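Cysteine desulfurase (Fervidobacterium islandicum, PDB 6A6E) catalyses the pyridoxal-phosphate-dependent removal of sulfur from cysteine, leaving alanine and an enzyme-bound persulfide, probably to supply iron-sulfur cluster assembly. Local coordinates at residues 160-171 / 191-202; 92-100 / 278-286. All coordinates share one frame; numbering follows the deposited sequence.

Both interactions lie against the seven-stranded mixed sheet of this class-V aminotransferase fold, with centres about 30 Å apart and nearest atoms about 12 Å apart. Interaction 1 joins two helices that pack on strands 125-129, 150-154 and 179-183, whereas interaction 2 lays a loop on strand 97-100, the outermost strand at the other end of the sheet. Each is largely buried, although interaction 1 has an exposed margin at Asn164 and Leu168. Apolar helix packing dominates the first, with an amide clamp at one end and a lysine at the other. The second combines proline and phenylalanine packing with a carboxylate that takes a strand N-H, and its loop leads to the cofactor.

Interaction 1 (160-171 / 191-202); sequences GVITNESILKTK and QEMPIELIRETF
Lys171 lies along Thr201 and Phe202 near the C-terminal ends of two neighbouring helices of a β-α-β-α-β unit, which run almost parallel (13°) on one side of the large sheet. From the base of Lys171, CB sits 3.7 Å from Thr201 CG2 and also touches Phe202 CE1; CG still brushes the threonine methyl. The bend at chi2 (74°) then turns CD and CE past the Thr201 carbonyl, and NZ finally bonds Thr201 O at 3.0 Å, in the carbonyl plane and on a lone pair. Towards the middle, Ile167 fills the interface: its CD1 meets Pro194 CG tip to tip at 3.6 Å and lies 3.9 Å from Ile198 CG1. On the outer side, Leu197 CD2 lies against the amide of Asn164. Beneath, Ile162 and Thr170 rest on Ile154 of strand 150-154, and Ile198 on strand 179-183. Before the helices, the extended side chain of Gln191 clamps the backbone of Ile162, OE1 accepting from Ile162 N (3.0 Å, 166°) and NE2 donating to Ile162 O (2.9 Å). The same OE1 accepts a second hydrogen bond, from a water that also donates to Gly160 O.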
# COMPACT_ATOMS: atom_id res chain seq x y z
N GLY A 160 -3.14 -14.80 29.88
CA GLY A 160 -3.08 -14.67 28.43
C GLY A 160 -2.21 -15.68 27.70
O GLY A 160 -1.93 -15.51 26.55
N VAL A 161 -1.82 -16.76 28.37
CA VAL A 161 -0.88 -17.75 27.81
C VAL A 161 -1.66 -18.78 27.05
O VAL A 161 -2.74 -19.21 27.49
CB VAL A 161 -0.00 -18.43 28.93
CG1 VAL A 161 0.97 -19.45 28.34
CG2 VAL A 161 0.80 -17.40 29.62
N ILE A 162 -1.16 -19.12 25.86
CA ILE A 162 -1.69 -20.26 25.10
C ILE A 162 -0.75 -21.46 25.42
O ILE A 162 0.38 -21.50 24.97
CB ILE A 162 -1.66 -20.01 23.58
CG1 ILE A 162 -2.50 -18.80 23.22
CG2 ILE A 162 -2.09 -21.28 22.81
CD1 ILE A 162 -3.96 -19.04 23.21
N THR A 163 -1.21 -22.40 26.25
CA THR A 163 -0.38 -23.53 26.68
C THR A 163 -0.45 -24.62 25.64
O THR A 163 -1.41 -24.69 24.88
CB THR A 163 -0.85 -24.10 28.06
OG1 THR A 163 -2.17 -24.62 27.93
CG2 THR A 163 -0.82 -23.02 29.09
N ASN A 164 0.59 -25.45 25.59
CA ASN A 164 0.58 -26.67 24.76
C ASN A 164 -0.62 -27.52 25.02
O ASN A 164 -1.23 -28.07 24.08
CB ASN A 164 1.85 -27.50 24.99
CG ASN A 164 3.05 -26.92 24.33
OD1 ASN A 164 2.98 -25.82 23.74
ND2 ASN A 164 4.18 -27.66 24.36
N GLU A 165 -1.00 -27.62 26.30
CA GLU A 165 -2.21 -28.38 26.66
C GLU A 165 -3.46 -27.80 26.08
O GLU A 165 -4.32 -28.57 25.56
CB GLU A 165 -2.36 -28.51 28.19
CG GLU A 165 -3.54 -29.34 28.67
CD GLU A 165 -3.60 -30.78 28.09
OE1 GLU A 165 -2.54 -31.43 27.76
OE2 GLU A 165 -4.75 -31.30 27.96
N SER A 166 -3.61 -26.47 26.12
CA SER A 166 -4.78 -25.83 25.47
C SER A 166 -4.83 -26.21 23.99
O SER A 166 -5.89 -26.51 23.44
CB SER A 166 -4.74 -24.31 25.62
OG SER A 166 -5.93 -23.79 25.03
N ILE A 167 -3.68 -26.22 23.34
CA ILE A 167 -3.64 -26.57 21.90
C ILE A 167 -4.11 -27.99 21.60
O ILE A 167 -5.06 -28.20 20.81
CB ILE A 167 -2.23 -26.33 21.31
CG1 ILE A 167 -2.01 -24.81 21.17
CG2 ILE A 167 -2.14 -26.90 19.90
CD1 ILE A 167 -0.57 -24.47 21.16
N LEU A 168 -3.52 -28.94 22.32
CA LEU A 168 -3.98 -30.37 22.30
C LEU A 168 -5.43 -30.57 22.72
O LEU A 168 -6.12 -31.35 22.08
CB LEU A 168 -3.08 -31.25 23.15
CG LEU A 168 -1.64 -31.23 22.65
CD1 LEU A 168 -0.66 -31.80 23.66
CD2 LEU A 168 -1.55 -31.95 21.32
N LYS A 169 -5.89 -29.88 23.77
CA LYS A 169 -7.33 -29.94 24.14
C LYS A 169 -8.30 -29.39 23.09
O LYS A 169 -9.38 -29.97 22.82
CB LYS A 169 -7.58 -29.22 25.46
CG LYS A 169 -7.55 -30.18 26.65
CD LYS A 169 -8.60 -29.83 27.71
CE LYS A 169 -8.16 -28.70 28.64
NZ LYS A 169 -9.16 -28.46 29.73
N THR A 170 -7.93 -28.27 22.47
CA THR A 170 -8.78 -27.75 21.39
C THR A 170 -9.04 -28.77 20.27
O THR A 170 -10.13 -28.83 19.73
CB THR A 170 -8.16 -26.50 20.77
OG1 THR A 170 -7.95 -25.54 21.81
CG2 THR A 170 -9.09 -25.95 19.65
N LYS A 171 -8.03 -29.55 19.93
CA LYS A 171 -8.14 -30.57 18.87
C LYS A 171 -9.16 -31.65 19.15
O LYS A 171 -9.73 -32.19 18.23
CB LYS A 171 -6.76 -31.23 18.63
CG LYS A 171 -6.73 -32.59 17.93
CD LYS A 171 -6.99 -32.58 16.43
CE LYS A 171 -6.54 -33.90 15.81
NZ LYS A 171 -5.05 -34.09 15.94
N GLN A 191 4.31 -13.76 23.86
CA GLN A 191 4.53 -15.21 23.74
C GLN A 191 4.81 -15.63 22.29
O GLN A 191 3.93 -15.48 21.43
CB GLN A 191 3.32 -16.01 24.25
CG GLN A 191 3.60 -17.51 24.25
CD GLN A 191 2.44 -18.39 24.63
OE1 GLN A 191 1.34 -17.91 24.85
NE2 GLN A 191 2.68 -19.73 24.64
N GLU A 192 6.00 -16.16 22.03
CA GLU A 192 6.26 -16.88 20.78
C GLU A 192 5.52 -18.23 20.78
O GLU A 192 5.68 -19.00 21.68
CB GLU A 192 7.75 -17.11 20.56
CG GLU A 192 8.53 -15.78 20.44
CD GLU A 192 10.03 -15.94 20.25
OE1 GLU A 192 10.54 -17.07 20.43
OE2 GLU A 192 10.73 -14.93 19.93
N MET A 193 4.71 -18.47 19.75
CA MET A 193 3.85 -19.62 19.69
C MET A 193 4.58 -20.87 19.14
O MET A 193 5.47 -20.76 18.30
CB MET A 193 2.59 -19.34 18.85
CG MET A 193 1.67 -18.26 19.40
SD MET A 193 1.11 -18.55 21.13
CE MET A 193 0.27 -17.02 21.56
N PRO A 194 4.14 -22.04 19.59
CA PRO A 194 4.70 -23.30 19.16
C PRO A 194 4.11 -23.67 17.79
O PRO A 194 3.26 -24.55 17.65
CB PRO A 194 4.26 -24.25 20.30
CG PRO A 194 2.90 -23.75 20.65
CD PRO A 194 3.07 -22.22 20.59
N ILE A 195 4.58 -22.99 16.75
CA ILE A 195 4.04 -23.20 15.41
C ILE A 195 4.10 -24.65 14.88
O ILE A 195 3.10 -25.15 14.31
CB ILE A 195 4.76 -22.29 14.39
CG1 ILE A 195 4.48 -20.84 14.73
CG2 ILE A 195 4.28 -22.61 12.99
CD1 ILE A 195 5.33 -19.86 13.93
N GLU A 196 5.23 -25.33 15.07
CA GLU A 196 5.34 -26.76 14.63
C GLU A 196 4.38 -27.70 15.36
O GLU A 196 3.75 -28.56 14.75
CB GLU A 196 6.77 -27.23 14.73
CG GLU A 196 7.60 -26.51 13.68
CD GLU A 196 9.03 -27.02 13.50
OE1 GLU A 196 9.23 -28.23 13.53
OE2 GLU A 196 9.93 -26.20 13.27
N LEU A 197 4.19 -27.47 16.65
CA LEU A 197 3.21 -28.27 17.41
C LEU A 197 1.82 -28.01 16.82
O LEU A 197 1.04 -28.94 16.61
CB LEU A 197 3.28 -27.91 18.87
CG LEU A 197 2.15 -28.50 19.72
CD1 LEU A 197 2.21 -30.03 19.80
CD2 LEU A 197 2.19 -27.84 21.09
N ILE A 198 1.53 -26.75 16.48
CA ILE A 198 0.24 -26.46 15.84
C ILE A 198 0.14 -27.11 14.48
O ILE A 198 -0.90 -27.69 14.13
CB ILE A 198 -0.05 -24.92 15.80
CG1 ILE A 198 -0.18 -24.43 17.23
CG2 ILE A 198 -1.34 -24.61 15.01
CD1 ILE A 198 -0.03 -22.95 17.35
N ARG A 199 1.21 -27.07 13.71
CA ARG A 199 1.16 -27.64 12.37
C ARG A 199 0.84 -29.16 12.42
O ARG A 199 0.02 -29.66 11.63
CB ARG A 199 2.51 -27.42 11.72
CG ARG A 199 2.83 -28.23 10.47
CD ARG A 199 2.03 -27.85 9.24
NE ARG A 199 0.58 -28.06 9.29
CZ ARG A 199 -0.26 -27.61 8.36
NH1 ARG A 199 0.17 -26.91 7.31
NH2 ARG A 199 -1.57 -27.81 8.48
N GLU A 200 1.48 -29.88 13.36
CA GLU A 200 1.18 -31.37 13.51
C GLU A 200 -0.12 -31.68 14.15
O GLU A 200 -0.78 -32.67 13.76
CB GLU A 200 2.30 -32.12 14.24
CG GLU A 200 3.70 -31.84 13.73
CD GLU A 200 3.87 -32.07 12.23
OE1 GLU A 200 3.04 -32.80 11.64
OE2 GLU A 200 4.84 -31.51 11.65
N THR A 201 -0.56 -30.85 15.10
CA THR A 201 -1.87 -31.09 15.72
C THR A 201 -3.01 -30.90 14.71
O THR A 201 -4.00 -31.60 14.75
CB THR A 201 -2.04 -30.12 16.90
OG1 THR A 201 -0.93 -30.27 17.77
CG2 THR A 201 -3.34 -30.32 17.61
N PHE A 202 -2.90 -29.92 13.82
CA PHE A 202 -3.96 -29.67 12.85
C PHE A 202 -3.39 -29.92 11.47
O PHE A 202 -3.14 -28.99 10.64
CB PHE A 202 -4.52 -28.26 13.01
CG PHE A 202 -5.10 -28.01 14.37
CD1 PHE A 202 -6.31 -28.55 14.71
CD2 PHE A 202 -4.41 -27.31 15.32
CE1 PHE A 202 -6.83 -28.34 15.95
CE2 PHE A 202 -4.92 -27.11 16.57
CZ PHE A 202 -6.15 -27.62 16.88
O HOH W 1 -0.03 -15.36 24.59

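Interaction 2 (92-100 / 278-286); sequences ASSEEIIFT and VLPYRFEAG
Leu279 begins the contact, its CB 3.7 Å from Glu95 O in the short 3-10 turn that leads into strand 97-100. A cis peptide bond brings in Pro280, whose ring is pressed against the same backbone: CD is 4.0 Å from Glu95 CA, while CB comes to 3.4 Å from Ile97 O. Pro280 CD also covers the centre of one face of the Tyr281 ring, so the same atom touches both Glu95 and the neighbouring tyrosine. Phe283 follows and meets Ile98, whose CD1 lies 3.8 Å from Phe283 CD2 and equally near its CB; the other branch of the isoleucine, CG2, packs on Phe283 O. That carbonyl also accepts from a water, which donates in turn to Phe99 O and so bridges the two backbones. Glu284 makes the direct polar link. Its chain, straight beyond CG (chi2 179°), runs beside the Phe99 side chain and places OE2 2.9 Å from Phe99 N, a nearly straight bond (166°) that meets the carboxylate on its anti side, 29° out of plane. Arg83 forms a salt bridge with this OE2 and Tyr79 OH bonds OE1, so both carboxylate oxygens are held from helix 70-90. Beyond it, Ala285 packs on Thr104 of the second subunit and Gly286 touches pyridoxal phosphate. The loop thus packs against strand 97-100, outermost in the sheet of this chain, which pairs antiparallel with strand 244-248, and touches helix 70-90 through Pro280 and Tyr281 and helix 250-253 through Leu279.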
# COMPACT_ATOMS: atom_id res chain seq x y z
N ALA A 92 12.07 -19.20 1.06
CA ALA A 92 11.01 -19.49 0.10
C ALA A 92 11.55 -19.36 -1.25
O ALA A 92 12.66 -18.85 -1.43
CB ALA A 92 9.81 -18.55 0.20
N SER A 93 10.74 -19.75 -2.22
CA SER A 93 11.15 -19.50 -3.56
C SER A 93 10.51 -18.13 -3.97
O SER A 93 9.51 -17.65 -3.35
CB SER A 93 10.81 -20.72 -4.41
OG SER A 93 9.84 -20.37 -5.30
N SER A 94 11.15 -17.42 -4.90
CA SER A 94 10.69 -16.06 -5.27
C SER A 94 9.24 -16.00 -5.77
O SER A 94 8.57 -15.03 -5.46
CB SER A 94 11.63 -15.41 -6.29
OG SER A 94 11.55 -16.02 -7.57
N GLU A 95 8.74 -17.05 -6.43
CA GLU A 95 7.36 -17.04 -6.91
C GLU A 95 6.31 -17.26 -5.79
O GLU A 95 5.15 -17.16 -6.03
CB GLU A 95 7.15 -18.02 -8.12
CG GLU A 95 6.80 -19.44 -7.73
CD GLU A 95 7.10 -20.49 -8.84
OE1 GLU A 95 6.24 -20.70 -9.75
OE2 GLU A 95 8.19 -21.17 -8.78
N GLU A 96 6.78 -17.57 -4.57
CA GLU A 96 5.94 -17.71 -3.38
C GLU A 96 5.83 -16.42 -2.53
O GLU A 96 5.13 -16.41 -1.49
CB GLU A 96 6.50 -18.88 -2.51
CG GLU A 96 6.54 -20.20 -3.27
CD GLU A 96 7.09 -21.38 -2.46
OE1 GLU A 96 8.15 -21.23 -1.80
OE2 GLU A 96 6.41 -22.42 -2.46
N ILE A 97 6.54 -15.39 -2.95
CA ILE A 97 6.51 -14.10 -2.29
C ILE A 97 5.64 -13.11 -3.08
O ILE A 97 5.92 -12.79 -4.26
CB ILE A 97 7.91 -13.58 -2.20
CG1 ILE A 97 8.79 -14.55 -1.36
CG2 ILE A 97 7.99 -12.21 -1.54
CD1 ILE A 97 8.29 -14.85 0.07
N ILE A 98 4.58 -12.63 -2.41
CA ILE A 98 3.71 -11.62 -2.93
C ILE A 98 3.83 -10.36 -2.11
O ILE A 98 3.75 -10.43 -0.89
CB ILE A 98 2.29 -12.13 -2.87
CG1 ILE A 98 2.28 -13.45 -3.70
CG2 ILE A 98 1.33 -11.11 -3.42
CD1 ILE A 98 1.15 -14.31 -3.26
N PHE A 99 4.10 -9.23 -2.77
CA PHE A 99 4.13 -7.93 -2.08
C PHE A 99 2.69 -7.41 -1.91
O PHE A 99 1.83 -7.54 -2.81
CB PHE A 99 5.03 -6.90 -2.78
CG PHE A 99 6.48 -7.18 -2.66
CD1 PHE A 99 7.10 -7.17 -1.42
CD2 PHE A 99 7.26 -7.42 -3.78
CE1 PHE A 99 8.45 -7.36 -1.30
CE2 PHE A 99 8.61 -7.68 -3.68
CZ PHE A 99 9.21 -7.65 -2.42
N THR A 100 2.40 -6.98 -0.68
CA THR A 100 1.16 -6.35 -0.30
C THR A 100 1.38 -4.99 0.38
O THR A 100 2.54 -4.48 0.46
CB THR A 100 0.43 -7.26 0.70
OG1 THR A 100 1.17 -7.29 1.92
CG2 THR A 100 0.31 -8.75 0.12
N VAL A 278 0.94 -15.74 -14.51
CA VAL A 278 1.63 -16.73 -13.65
C VAL A 278 1.99 -16.14 -12.28
O VAL A 278 1.83 -14.93 -12.07
CB VAL A 278 2.92 -17.24 -14.33
CG1 VAL A 278 2.57 -17.86 -15.69
CG2 VAL A 278 3.98 -16.16 -14.53
N LEU A 279 2.49 -16.98 -11.39
CA LEU A 279 2.94 -16.59 -10.03
C LEU A 279 4.24 -15.86 -10.18
O LEU A 279 5.03 -16.21 -11.03
CB LEU A 279 3.22 -17.81 -9.13
CG LEU A 279 2.04 -18.73 -8.78
CD1 LEU A 279 2.43 -19.75 -7.72
CD2 LEU A 279 0.85 -17.97 -8.32
N PRO A 280 4.53 -14.85 -9.36
CA PRO A 280 3.70 -14.28 -8.28
C PRO A 280 2.75 -13.17 -8.75
O PRO A 280 1.93 -12.66 -7.97
CB PRO A 280 4.75 -13.62 -7.39
CG PRO A 280 5.85 -13.19 -8.32
CD PRO A 280 5.89 -14.28 -9.38
N TYR A 281 2.87 -12.82 -10.01
CA TYR A 281 2.26 -11.63 -10.61
C TYR A 281 0.75 -11.70 -10.61
O TYR A 281 0.05 -10.67 -10.55
CB TYR A 281 2.78 -11.44 -12.05
CG TYR A 281 4.29 -11.53 -12.21
CD1 TYR A 281 5.15 -10.64 -11.52
CD2 TYR A 281 4.87 -12.50 -13.01
CE1 TYR A 281 6.51 -10.75 -11.64
CE2 TYR A 281 6.25 -12.60 -13.14
CZ TYR A 281 7.04 -11.72 -12.47
OH TYR A 281 8.39 -11.84 -12.63
N ARG A 282 0.24 -12.93 -10.66
CA ARG A 282 -1.18 -13.18 -10.43
C ARG A 282 -1.82 -12.47 -9.24
O ARG A 282 -3.05 -12.16 -9.27
CB ARG A 282 -1.39 -14.68 -10.28
CG ARG A 282 -2.80 -15.11 -10.01
CD ARG A 282 -2.90 -16.65 -9.91
NE ARG A 282 -2.49 -17.15 -11.19
CZ ARG A 282 -2.25 -18.42 -11.48
NH1 ARG A 282 -2.38 -19.40 -10.57
NH2 ARG A 282 -1.85 -18.68 -12.72
N PHE A 283 -1.04 -12.26 -8.18
CA PHE A 283 -1.56 -11.72 -6.94
C PHE A 283 -1.09 -10.29 -6.64
O PHE A 283 -1.30 -9.82 -5.52
CB PHE A 283 -1.23 -12.64 -5.77
CG PHE A 283 -1.80 -14.02 -5.95
CD1 PHE A 283 -3.15 -14.20 -5.90
CD2 PHE A 283 -1.00 -15.09 -6.28
CE1 PHE A 283 -3.71 -15.42 -6.10
CE2 PHE A 283 -1.56 -16.35 -6.48
CZ PHE A 283 -2.93 -16.52 -6.39
N GLU A 284 -0.52 -9.64 -7.65
CA GLU A 284 -0.17 -8.20 -7.64
C GLU A 284 -0.94 -7.37 -8.67
O GLU A 284 -0.59 -7.35 -9.80
CB GLU A 284 1.36 -8.04 -7.81
CG GLU A 284 2.10 -8.61 -6.58
CD GLU A 284 3.64 -8.55 -6.60
OE1 GLU A 284 4.25 -7.91 -7.51
OE2 GLU A 284 4.23 -9.09 -5.63
N ALA A 285 -2.02 -6.74 -8.22
CA ALA A 285 -2.89 -5.96 -9.05
C ALA A 285 -2.50 -4.50 -9.06
O ALA A 285 -2.42 -3.87 -8.02
CB ALA A 285 -4.34 -6.14 -8.59
N GLY A 286 -2.22 -3.99 -10.25
CA GLY A 286 -1.82 -2.59 -10.45
C GLY A 286 -0.41 -2.28 -9.92
O GLY A 286 0.37 -3.14 -9.57
O HOH W 2 -0.91 -7.88 -3.64